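Local coordinates for protein cytochrome P450 CYP260B1 (Sorangium cellulosum, PDB 5HIW) that is a haem-containing member of the cytochrome P450 superfamily, holding protoporphyrin IX iron within a largely helical fold, at residues L52-S55 and E56-T60; H80-M83 and R84-F87; P258-L261 and P262-I265. All coordinates share one frame; numbering follows the deposited sequence.

How the contacts relate
The three contacts follow one another along the chain, with none nested and none crossing. Contact 1 closes the tight turn by which helix 45-53 gives way to strand 58-59, at the margin of the mixed sheet. Contact 2 comes next, within helix 77-90, whose side chains reach a haem propionate. Its centre is about 17 Å from that of contact 1, and the two do not touch. Contact 3 lies much later, where the loop after helix 248-256 runs into helix 261-271. Its centre is about 30 Å from that of contact 2 and about 34 Å from that of contact 1. Together they mark the sheet edge, the haem propionate side and the start of helix 261-271.

Contact 1 of 3, residues L52-S55 and E56-T60; sequences LRDS and ETFST
An Asx motif built on Asp-54 turns the chain from helix 45-53 into edge strand 58-59 of the P450 beta sheet. Asp-54 is the first residue to leave helical backbone angles. Its carboxylate reaches forward to Thr-57 and uses both oxygens. Asp-54 OD1 accepts the backbone N-H of Thr-57 at 3.1 Å, with 163° at the hydrogen. Asp-54 OD2 accepts the Thr-57 OG1 hydroxyl at 2.7 Å. Both donors come from above the carboxylate plane. The carboxylate can do this because CG of Asp-54 stands anti to the backbone N (chi1 -173°). The main chain adds the second half of the motif. Phe-58 N donates to Asp-54 O at 3.0 Å, closing a turn of helical size. The same Asp-54 O sits at the edge of the Phe-58 ring, 3.4 Å from CD2. Thr-57 CG2 lies over the centre of one ring face, 3.9 Å above the Phe-58 ring plane. Ser-55 CA adds a CA-H...O contact of 3.5 Å to Phe-58 O. Beyond the turn, Ser-59 pairs with Phe-281 of strand 277-282, and the Ser-59 hydroxyl bonds to Glu-283. Three hydrogen bonds therefore fasten Asp-54 to Thr-57, in the turn, and to Phe-58, the first residue of the strand. The carboxylate is held in its rotation by two donors, and their approach would probably stabilise its negative charge.

Contact 2 of 3, residues H80-M83 and R84-F87; sequences HTRM and RRLF. With HEM (protoporphyrin IX containing Fe), chain B.
His-80 and Arg-84, one helical turn apart on helix 77-90, converge on one propionate oxygen of the haem. His-80 NE2 donates to O2D of the haem at 2.7 Å, with 168° at the hydrogen. Arg-84 NH1 donates to the same O2D at 2.8 Å, less straight at 146°. The oxygen lies at the edge of both the imidazole and the guanidinium, whose planes are 64° apart. Arg-84 starts out extended and bends at chi2, carrying its end toward the propionate. Arg-84 NH1 also bonds to Tyr-337 O, and NE bonds to Asn-88 OD1, so the guanidinium is gripped from several directions. Arg-85 makes a salt bridge to Glu-210.

A CH-pi contact joins the pair as well. Arg-84 CB lies over one face of the His-80 ring, 4.0 Å from its centroid. His-336 meets His-80 edge-to-face.

Main-chain bonds make the helical scaffold. Arg-84 N to His-80 O measures 2.8 Å, and Phe-87 N to Met-83 O is 3.1 Å. The bond from Leu-86 N to Arg-82 O is weak.

Apolar contacts occupy another side of the helix. Met-83 CE touches Leu-86 CD2 at 3.6 Å and Phe-87 CE1 at 4.1 Å. Leu-86 and Phe-87 also pack on Val-221 of helix 218-229.

The His-x-x-x-Arg spacing facing a propionate is consistent with the C helix of many bacterial cytochromes P450, where a His-x-x-x-Arg pair binds a haem propionate.

Contact 3 of 3, residues P258-L261 and P262-I265; sequences PSLL and PQAI
The flat amide of Gln-263 lies against Leu-260, whose CD2 methyl sits over one face. That methyl is 3.5 Å from Gln-263 NE2 and 3.7 Å from CD. The two side chains run alongside each other and point the same way. Gln-263 CG is set between the backbone N and the carbonyl carbon (chi1 74°), which turns the amide back along the preceding residues. Its NE2 is bonded to Ile-321 O, while its OE1 takes a bond from water 2. This water also donates to Ser-259 O at 2.8 Å and accepts from Gln-263 N at 3.0 Å. It thus bridges two backbone groups four residues apart.

Pro-262 CD lies 3.4 Å from Ser-259 O and 3.5 Å from Leu-261 CB. Direct helical bonds follow. Ala-264 N donates to Leu-260 O at 3.0 Å, and Ile-265 N to Leu-261 O at 2.8 Å. Leu-261 CG meets Ile-265 CD1, and both residues also pack on helix 341-358. Ile-265 further touches helix 232-245.

Helix 261-271 matches the P450 K helix, which carries the family's ExxR motif further along. In its first turn, Pro-262 has no N-H to give. Water 2 links Ser-259 O to Gln-263 N, and regular helical bonding takes over with Ala-264. The amide of Gln-263 is fixed by polar bonds at both ends.

Contact 1 of 3, residues L52-S55 and E56-T60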
ATOM      1  N   LEU A  52      14.637   3.749  10.279  1.00 23.51           N
ATOM      2  CA  LEU A  52      14.653   2.968   9.009  1.00 23.16           C
ATOM      3  C   LEU A  52      16.096   2.765   8.443  1.00 25.42           C
ATOM      4  O   LEU A  52      16.374   1.727   7.839  1.00 27.66           O
ATOM      5  CB  LEU A  52      13.778   3.667   7.963  1.00 23.38           C
ATOM      6  CG  LEU A  52      12.253   3.628   8.235  1.00 23.09           C
ATOM      7  CD1 LEU A  52      11.585   4.541   7.209  1.00 24.87           C
ATOM      8  CD2 LEU A  52      11.722   2.180   8.264  1.00 22.30           C
ATOM      9  N   ARG A  53      16.968   3.752   8.618  1.00 26.12           N
ATOM     10  CA  ARG A  53      18.371   3.640   8.221  1.00 29.51           C
ATOM     11  C   ARG A  53      19.145   2.548   8.996  1.00 30.99           C
ATOM     12  O   ARG A  53      19.957   1.867   8.429  1.00 32.54           O
ATOM     13  CB  ARG A  53      19.083   5.001   8.381  1.00 36.06           C
ATOM     14  CG  ARG A  53      20.523   5.018   7.913  1.00 46.74           C
ATOM     15  CD  ARG A  53      21.120   6.426   7.866  1.00 55.18           C
ATOM     16  NE  ARG A  53      22.037   6.567   6.726  1.00 64.74           N
ATOM     17  CZ  ARG A  53      21.670   6.777   5.452  1.00 65.20           C
ATOM     18  NH1 ARG A  53      20.387   6.890   5.095  1.00 65.73           N
ATOM     19  NH2 ARG A  53      22.599   6.874   4.517  1.00 67.70           N
ATOM     20  N   ASP A  54      18.907   2.380  10.288  1.00 27.44           N
ATOM     21  CA  ASP A  54      19.662   1.426  11.079  1.00 28.78           C
ATOM     22  C   ASP A  54      18.922   0.092  11.149  1.00 28.92           C
ATOM     23  O   ASP A  54      18.208  -0.216  12.142  1.00 31.62           O
ATOM     24  CB  ASP A  54      19.875   2.009  12.487  1.00 28.94           C
ATOM     25  CG  ASP A  54      20.801   1.168  13.354  1.00 30.88           C
ATOM     26  OD1 ASP A  54      21.144   0.031  13.006  1.00 32.90           O
ATOM     27  OD2 ASP A  54      21.150   1.655  14.433  1.00 36.77           O
ATOM     28  N   SER A  55      19.068  -0.714  10.125  1.00 30.38           N
ATOM     29  CA  SER A  55      18.364  -1.975  10.108  1.00 32.19           C
ATOM     30  C   SER A  55      18.906  -3.049  11.070  1.00 33.79           C
ATOM     31  O   SER A  55      18.219  -4.050  11.299  1.00 30.96           O
ATOM     32  CB  SER A  55      18.326  -2.546   8.680  1.00 35.07           C
ATOM     33  OG  SER A  55      19.647  -2.697   8.151  1.00 36.04           O
ATOM     34  N   GLU A  56      20.155  -2.893  11.541  1.00 32.57           N
ATOM     35  CA  GLU A  56      20.780  -3.898  12.396  1.00 34.05           C
ATOM     36  C   GLU A  56      20.209  -3.760  13.784  1.00 32.24           C
ATOM     37  O   GLU A  56      19.941  -4.751  14.404  1.00 31.95           O
ATOM     38  CB  GLU A  56      22.330  -3.748  12.454  1.00 37.86           C
ATOM     39  CG  GLU A  56      23.044  -4.110  11.150  1.00 45.54           C
ATOM     40  CD  GLU A  56      22.732  -5.504  10.582  1.00 53.58           C
ATOM     41  OE1 GLU A  56      23.083  -6.536  11.213  1.00 57.01           O
ATOM     42  OE2 GLU A  56      22.156  -5.562   9.463  1.00 56.14           O
ATOM     43  N   THR A  57      20.004  -2.533  14.243  1.00 30.25           N
ATOM     44  CA  THR A  57      19.397  -2.307  15.550  1.00 30.22           C
ATOM     45  C   THR A  57      17.872  -2.485  15.467  1.00 31.36           C
ATOM     46  O   THR A  57      17.263  -3.027  16.367  1.00 30.65           O
ATOM     47  CB  THR A  57      19.678  -0.888  16.025  1.00 32.03           C
ATOM     48  OG1 THR A  57      21.085  -0.626  15.966  1.00 38.12           O
ATOM     49  CG2 THR A  57      19.129  -0.685  17.437  1.00 31.58           C
ATOM     50  N   PHE A  58      17.261  -2.013  14.368  1.00 30.44           N
ATOM     51  CA  PHE A  58      15.801  -2.042  14.248  1.00 27.60           C
ATOM     52  C   PHE A  58      15.439  -3.007  13.112  1.00 26.73           C
ATOM     53  O   PHE A  58      15.510  -2.643  11.952  1.00 23.96           O
ATOM     54  CB  PHE A  58      15.294  -0.613  14.015  1.00 27.99           C
ATOM     55  CG  PHE A  58      15.731   0.386  15.084  1.00 26.39           C
ATOM     56  CD1 PHE A  58      15.121   0.418  16.350  1.00 30.08           C
ATOM     57  CD2 PHE A  58      16.696   1.325  14.810  1.00 28.88           C
ATOM     58  CE1 PHE A  58      15.504   1.384  17.302  1.00 31.53           C
ATOM     59  CE2 PHE A  58      17.102   2.278  15.773  1.00 27.45           C
ATOM     60  CZ  PHE A  58      16.484   2.299  17.016  1.00 28.18           C
ATOM     61  N   SER A  59      15.218  -4.268  13.439  1.00 24.75           N
ATOM     62  CA  SER A  59      15.001  -5.265  12.397  1.00 25.74           C
ATOM     63  C   SER A  59      13.545  -5.445  11.993  1.00 24.50           C
ATOM     64  O   SER A  59      12.613  -4.862  12.569  1.00 27.77           O
ATOM     65  CB  SER A  59      15.542  -6.615  12.858  1.00 25.13           C
ATOM     66  OG  SER A  59      14.754  -7.099  13.898  1.00 23.77           O
ATOM     67  N   THR A  60      13.323  -6.374  11.090  1.00 22.17           N
ATOM     68  CA  THR A  60      11.986  -6.768  10.687  1.00 23.40           C
ATOM     69  C   THR A  60      11.564  -8.110  11.316  1.00 23.74           C
ATOM     70  O   THR A  60      10.733  -8.841  10.788  1.00 27.65           O
ATOM     71  CB  THR A  60      11.865  -6.750   9.146  1.00 24.76           C
ATOM     72  OG1 THR A  60      12.942  -7.467   8.538  1.00 23.68           O
ATOM     73  CG2 THR A  60      11.820  -5.321   8.629  1.00 22.83           C
TER

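Contact 2 of 3, residues H80-M83 and R84-F87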
ATOM      1  N   HIS A  80      18.938 -10.429   1.885  1.00 28.84           N
ATOM      2  CA  HIS A  80      17.966  -9.470   1.360  1.00 32.36           C
ATOM      3  C   HIS A  80      18.484  -8.931   0.061  1.00 31.59           C
ATOM      4  O   HIS A  80      17.760  -8.784  -0.908  1.00 30.48           O
ATOM      5  CB  HIS A  80      17.677  -8.350   2.331  1.00 31.07           C
ATOM      6  CG  HIS A  80      16.725  -7.330   1.791  1.00 29.59           C
ATOM      7  ND1 HIS A  80      17.147  -6.183   1.152  1.00 26.56           N
ATOM      8  CD2 HIS A  80      15.364  -7.312   1.749  1.00 27.85           C
ATOM      9  CE1 HIS A  80      16.092  -5.493   0.742  1.00 27.76           C
ATOM     10  NE2 HIS A  80      15.001  -6.160   1.073  1.00 24.94           N
ATOM     11  N   THR A  81      19.785  -8.651  -0.008  1.00 33.90           N
ATOM     12  CA  THR A  81      20.302  -8.081  -1.228  1.00 31.76           C
ATOM     13  C   THR A  81      20.060  -8.927  -2.457  1.00 29.93           C
ATOM     14  O   THR A  81      19.703  -8.374  -3.514  1.00 30.15           O
ATOM     15  CB  THR A  81      21.819  -7.730  -1.099  1.00 38.73           C
ATOM     16  OG1 THR A  81      21.975  -6.913   0.067  1.00 40.10           O
ATOM     17  CG2 THR A  81      22.294  -6.968  -2.363  1.00 40.83           C
ATOM     18  N   ARG A  82      20.273 -10.233  -2.316  0.50 29.06           N
ATOM     19  CA  ARG A  82      20.140 -11.221  -3.386  0.50 31.42           C
ATOM     20  C   ARG A  82      18.659 -11.349  -3.854  0.50 29.99           C
ATOM     21  O   ARG A  82      18.347 -11.287  -5.048  0.50 28.49           O
ATOM     22  CB  ARG A  82      20.714 -12.581  -2.883  0.50 34.39           C
ATOM     23  CG  ARG A  82      20.716 -13.727  -3.908  0.50 35.45           C
ATOM     24  CD  ARG A  82      21.318 -15.070  -3.423  0.50 35.34           C
ATOM     25  NE  ARG A  82      22.748 -14.990  -3.103  0.50 36.58           N
ATOM     26  CZ  ARG A  82      23.721 -14.939  -4.011  0.50 33.90           C
ATOM     27  NH1 ARG A  82      23.451 -14.939  -5.309  0.50 32.64           N
ATOM     28  NH2 ARG A  82      24.972 -14.837  -3.614  0.50 31.80           N
ATOM     29  N   MET A  83      17.747 -11.459  -2.896  1.00 30.02           N
ATOM     30  CA  MET A  83      16.315 -11.643  -3.202  1.00 28.51           C
ATOM     31  C   MET A  83      15.767 -10.320  -3.725  1.00 23.97           C
ATOM     32  O   MET A  83      15.034 -10.293  -4.669  1.00 26.00           O
ATOM     33  CB  MET A  83      15.544 -12.112  -1.986  1.00 31.90           C
ATOM     34  CG  MET A  83      15.927 -13.520  -1.559  1.00 41.99           C
ATOM     35  SD  MET A  83      15.811 -14.704  -2.908  1.00 49.62           S
ATOM     36  CE  MET A  83      14.194 -14.279  -3.575  1.00 45.06           C
ATOM     37  N   ARG A  84      16.191  -9.217  -3.131  1.00 24.60           N
ATOM     38  CA  ARG A  84      15.780  -7.914  -3.614  1.00 26.42           C
ATOM     39  C   ARG A  84      16.148  -7.655  -5.084  1.00 28.20           C
ATOM     40  O   ARG A  84      15.399  -7.016  -5.849  1.00 23.19           O
ATOM     41  CB  ARG A  84      16.312  -6.794  -2.682  1.00 24.90           C
ATOM     42  CG  ARG A  84      15.919  -5.358  -3.084  1.00 26.77           C
ATOM     43  CD  ARG A  84      14.397  -5.196  -3.105  1.00 24.84           C
ATOM     44  NE  ARG A  84      14.040  -3.839  -3.506  1.00 23.47           N
ATOM     45  CZ  ARG A  84      13.433  -2.911  -2.751  1.00 22.83           C
ATOM     46  NH1 ARG A  84      13.002  -3.151  -1.527  1.00 25.66           N
ATOM     47  NH2 ARG A  84      13.198  -1.734  -3.291  1.00 23.48           N
ATOM     48  N   ARG A  85      17.311  -8.168  -5.514  1.00 29.06           N
ATOM     49  CA  ARG A  85      17.730  -8.025  -6.903  1.00 28.10           C
ATOM     50  C   ARG A  85      16.783  -8.722  -7.877  1.00 25.84           C
ATOM     51  O   ARG A  85      16.462  -8.210  -8.961  1.00 23.69           O
ATOM     52  CB  ARG A  85      19.178  -8.563  -7.103  1.00 33.91           C
ATOM     53  CG  ARG A  85      20.276  -7.517  -6.913  1.00 42.08           C
ATOM     54  CD  ARG A  85      21.560  -7.915  -7.685  1.00 41.57           C
ATOM     55  NE  ARG A  85      21.704  -9.389  -7.749  1.00 44.92           N
ATOM     56  CZ  ARG A  85      22.406 -10.153  -6.892  1.00 45.93           C
ATOM     57  NH1 ARG A  85      23.120  -9.627  -5.887  1.00 45.54           N
ATOM     58  NH2 ARG A  85      22.425 -11.472  -7.068  1.00 47.44           N
ATOM     59  N   LEU A  86      16.327  -9.885  -7.467  1.00 24.60           N
ATOM     60  CA  LEU A  86      15.304 -10.654  -8.234  1.00 24.90           C
ATOM     61  C   LEU A  86      14.035  -9.847  -8.326  1.00 21.95           C
ATOM     62  O   LEU A  86      13.543  -9.641  -9.388  1.00 23.90           O
ATOM     63  CB  LEU A  86      14.941 -11.924  -7.518  1.00 25.28           C
ATOM     64  CG  LEU A  86      13.773 -12.758  -8.017  1.00 29.61           C
ATOM     65  CD1 LEU A  86      14.099 -13.090  -9.449  1.00 33.98           C
ATOM     66  CD2 LEU A  86      13.757 -13.994  -7.109  1.00 33.56           C
ATOM     67  N   PHE A  87      13.485  -9.434  -7.169  1.00 20.38           N
ATOM     68  CA  PHE A  87      12.268  -8.544  -7.217  1.00 19.64           C
ATOM     69  C   PHE A  87      12.452  -7.307  -8.046  1.00 20.56           C
ATOM     70  O   PHE A  87      11.578  -6.936  -8.791  1.00 22.58           O
ATOM     71  CB  PHE A  87      11.798  -8.221  -5.788  1.00 20.87           C
ATOM     72  CG  PHE A  87      11.132  -9.371  -5.069  1.00 20.85           C
ATOM     73  CD1 PHE A  87      11.870 -10.403  -4.501  1.00 23.72           C
ATOM     74  CD2 PHE A  87       9.756  -9.447  -4.994  1.00 27.20           C
ATOM     75  CE1 PHE A  87      11.302 -11.430  -3.818  1.00 24.65           C
ATOM     76  CE2 PHE A  87       9.144 -10.495  -4.323  1.00 27.63           C
ATOM     77  CZ  PHE A  87       9.905 -11.490  -3.717  1.00 26.27           C
TER
HETATM   78  CHA HEM B 401       7.390  -2.923   1.260  1.00 15.08           C
HETATM   79  CHB HEM B 401       3.799   0.353   1.156  1.00 15.47           C
HETATM   80  CHC HEM B 401       2.319  -1.401  -3.059  1.00 14.32           C
HETATM   81  CHD HEM B 401       5.234  -5.145  -2.400  1.00 14.41           C
HETATM   82  C1A HEM B 401       6.609  -1.847   1.573  1.00 15.35           C
HETATM   83  C2A HEM B 401       6.775  -0.991   2.695  1.00 15.83           C
HETATM   84  C3A HEM B 401       5.788  -0.043   2.647  1.00 15.39           C
HETATM   85  C4A HEM B 401       4.932  -0.389   1.551  1.00 15.23           C
HETATM   86  CMA HEM B 401       5.565   1.086   3.674  1.00 15.82           C
HETATM   87  CAA HEM B 401       7.938  -1.020   3.680  1.00 17.82           C
HETATM   88  CBA HEM B 401       7.704  -2.119   4.730  1.00 19.86           C
HETATM   89  CGA HEM B 401       8.661  -2.035   5.868  1.00 21.04           C
HETATM   90  O1A HEM B 401       9.715  -1.325   5.763  1.00 19.09           O
HETATM   91  O2A HEM B 401       8.329  -2.505   6.985  1.00 20.17           O
HETATM   92  C1B HEM B 401       3.064   0.140   0.053  1.00 15.54           C
HETATM   93  C2B HEM B 401       2.018   1.036  -0.358  1.00 15.48           C
HETATM   94  C3B HEM B 401       1.612   0.532  -1.578  1.00 16.04           C
HETATM   95  C4B HEM B 401       2.386  -0.676  -1.872  1.00 14.57           C
HETATM   96  CMB HEM B 401       1.396   2.250   0.354  1.00 18.58           C
HETATM   97  CAB HEM B 401       0.519   1.130  -2.305  1.00 16.21           C
HETATM   98  CBB HEM B 401      -0.192   0.662  -3.275  1.00 20.82           C
HETATM   99  C1C HEM B 401       3.000  -2.599  -3.264  1.00 14.47           C
HETATM  100  C2C HEM B 401       2.816  -3.387  -4.445  1.00 13.96           C
HETATM  101  C3C HEM B 401       3.646  -4.456  -4.241  1.00 15.63           C
HETATM  102  C4C HEM B 401       4.268  -4.339  -2.962  1.00 16.82           C
HETATM  103  CMC HEM B 401       1.870  -2.953  -5.539  1.00 13.42           C
HETATM  104  CAC HEM B 401       3.893  -5.595  -5.145  1.00 18.30           C
HETATM  105  CBC HEM B 401       3.786  -5.451  -6.458  1.00 22.02           C
HETATM  106  C1D HEM B 401       6.050  -4.790  -1.332  1.00 16.05           C
HETATM  107  C2D HEM B 401       7.145  -5.705  -0.916  1.00 16.38           C
HETATM  108  C3D HEM B 401       7.744  -5.103   0.103  1.00 17.25           C
HETATM  109  C4D HEM B 401       7.040  -3.823   0.278  1.00 15.92           C
HETATM  110  CMD HEM B 401       7.464  -7.085  -1.460  1.00 15.56           C
HETATM  111  CAD HEM B 401       8.993  -5.561   0.876  1.00 16.95           C
HETATM  112  CBD HEM B 401      10.206  -4.929   0.221  1.00 18.34           C
HETATM  113  CGD HEM B 401      11.527  -5.343   0.885  1.00 20.70           C
HETATM  114  O1D HEM B 401      11.580  -5.778   2.077  1.00 20.18           O
HETATM  115  O2D HEM B 401      12.630  -5.242   0.251  1.00 21.84           O
HETATM  116  NA  HEM B 401       5.461  -1.428   0.867  1.00 14.70           N
HETATM  117  NB  HEM B 401       3.318  -0.756  -0.928  1.00 15.11           N
HETATM  118  NC  HEM B 401       3.888  -3.118  -2.428  1.00 14.26           N
HETATM  119  ND  HEM B 401       6.012  -3.673  -0.565  1.00 14.83           N
HETATM  120 FE   HEM B 401       4.723  -2.234  -0.763  1.00 15.68          FE
HETATM  121  O   HOH W   1       3.279  -3.450   0.544  1.00 18.48           O

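Contact 3 of 3, residues P258-L261 and P262-I265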
ATOM      1  N   PRO A 258      -3.617  16.843 -18.573  1.00 36.81           N
ATOM      2  CA  PRO A 258      -3.528  15.446 -18.142  1.00 37.74           C
ATOM      3  C   PRO A 258      -2.150  14.905 -17.715  1.00 36.66           C
ATOM      4  O   PRO A 258      -2.081  13.953 -16.927  1.00 34.72           O
ATOM      5  CB  PRO A 258      -4.028  14.689 -19.354  1.00 37.80           C
ATOM      6  CG  PRO A 258      -5.075  15.602 -19.922  1.00 39.38           C
ATOM      7  CD  PRO A 258      -4.563  16.996 -19.702  1.00 41.53           C
ATOM      8  N   SER A 259      -1.056  15.511 -18.177  1.00 32.38           N
ATOM      9  CA  SER A 259       0.275  14.983 -17.832  1.00 32.04           C
ATOM     10  C   SER A 259       0.762  15.431 -16.440  1.00 27.35           C
ATOM     11  O   SER A 259       1.885  15.039 -15.984  1.00 23.87           O
ATOM     12  CB  SER A 259       1.264  15.476 -18.862  1.00 32.99           C
ATOM     13  OG  SER A 259       1.349  16.857 -18.745  1.00 29.71           O
ATOM     14  N   LEU A 260      -0.078  16.209 -15.768  1.00 25.01           N
ATOM     15  CA  LEU A 260       0.103  16.539 -14.372  1.00 28.56           C
ATOM     16  C   LEU A 260      -0.353  15.437 -13.385  1.00 23.03           C
ATOM     17  O   LEU A 260      -0.215  15.581 -12.211  1.00 22.10           O
ATOM     18  CB  LEU A 260      -0.671  17.793 -14.027  1.00 29.77           C
ATOM     19  CG  LEU A 260      -0.282  19.096 -14.690  1.00 37.00           C
ATOM     20  CD1 LEU A 260      -1.393  20.097 -14.392  1.00 33.56           C
ATOM     21  CD2 LEU A 260       1.019  19.620 -14.166  1.00 34.17           C
ATOM     22  N   LEU A 261      -0.980  14.389 -13.900  1.00 26.67           N
ATOM     23  CA  LEU A 261      -1.532  13.379 -13.027  1.00 24.07           C
ATOM     24  C   LEU A 261      -0.448  12.701 -12.121  1.00 19.84           C
ATOM     25  O   LEU A 261      -0.659  12.568 -10.918  1.00 21.08           O
ATOM     26  CB  LEU A 261      -2.425  12.355 -13.788  1.00 21.99           C
ATOM     27  CG  LEU A 261      -3.114  11.344 -12.867  1.00 22.24           C
ATOM     28  CD1 LEU A 261      -4.055  11.952 -11.821  1.00 20.81           C
ATOM     29  CD2 LEU A 261      -3.884  10.345 -13.681  1.00 23.39           C
ATOM     30  N   PRO A 262       0.706  12.329 -12.671  1.00 20.02           N
ATOM     31  CA  PRO A 262       1.736  11.706 -11.808  1.00 18.66           C
ATOM     32  C   PRO A 262       2.164  12.563 -10.646  1.00 18.68           C
ATOM     33  O   PRO A 262       2.297  12.036  -9.484  1.00 18.62           O
ATOM     34  CB  PRO A 262       2.881  11.387 -12.783  1.00 20.81           C
ATOM     35  CG  PRO A 262       2.217  11.294 -14.152  1.00 20.29           C
ATOM     36  CD  PRO A 262       1.097  12.293 -14.117  1.00 21.50           C
ATOM     37  N   GLN A 263       2.353  13.865 -10.884  1.00 18.51           N
ATOM     38  CA  GLN A 263       2.753  14.663  -9.734  1.00 19.99           C
ATOM     39  C   GLN A 263       1.562  14.939  -8.777  1.00 17.36           C
ATOM     40  O   GLN A 263       1.761  15.149  -7.568  1.00 17.20           O
ATOM     41  CB  GLN A 263       3.412  15.964 -10.242  1.00 22.92           C
ATOM     42  CG  GLN A 263       2.398  16.946 -10.788  1.00 28.26           C
ATOM     43  CD  GLN A 263       3.067  18.072 -11.565  1.00 30.30           C
ATOM     44  OE1 GLN A 263       3.793  17.784 -12.480  1.00 29.83           O
ATOM     45  NE2 GLN A 263       2.853  19.323 -11.174  1.00 28.53           N
ATOM     46  N   ALA A 264       0.334  14.955  -9.302  1.00 18.33           N
ATOM     47  CA  ALA A 264      -0.874  14.979  -8.501  1.00 18.44           C
ATOM     48  C   ALA A 264      -0.942  13.757  -7.611  1.00 17.63           C
ATOM     49  O   ALA A 264      -1.336  13.865  -6.430  1.00 18.48           O
ATOM     50  CB  ALA A 264      -2.136  15.122  -9.339  1.00 21.54           C
ATOM     51  N   ILE A 265      -0.577  12.592  -8.139  1.00 17.50           N
ATOM     52  CA  ILE A 265      -0.532  11.415  -7.340  1.00 16.04           C
ATOM     53  C   ILE A 265       0.460  11.522  -6.196  1.00 15.87           C
ATOM     54  O   ILE A 265       0.188  11.091  -5.056  1.00 15.73           O
ATOM     55  CB  ILE A 265      -0.344  10.124  -8.260  1.00 15.49           C
ATOM     56  CG1 ILE A 265      -1.604   9.919  -9.140  1.00 18.00           C
ATOM     57  CG2 ILE A 265      -0.003   8.906  -7.400  1.00 18.10           C
ATOM     58  CD1 ILE A 265      -1.397   8.845 -10.227  1.00 18.46           C
TER
HETATM   59  O   HOH W   2       3.065  15.082 -13.483  1.00 24.69           O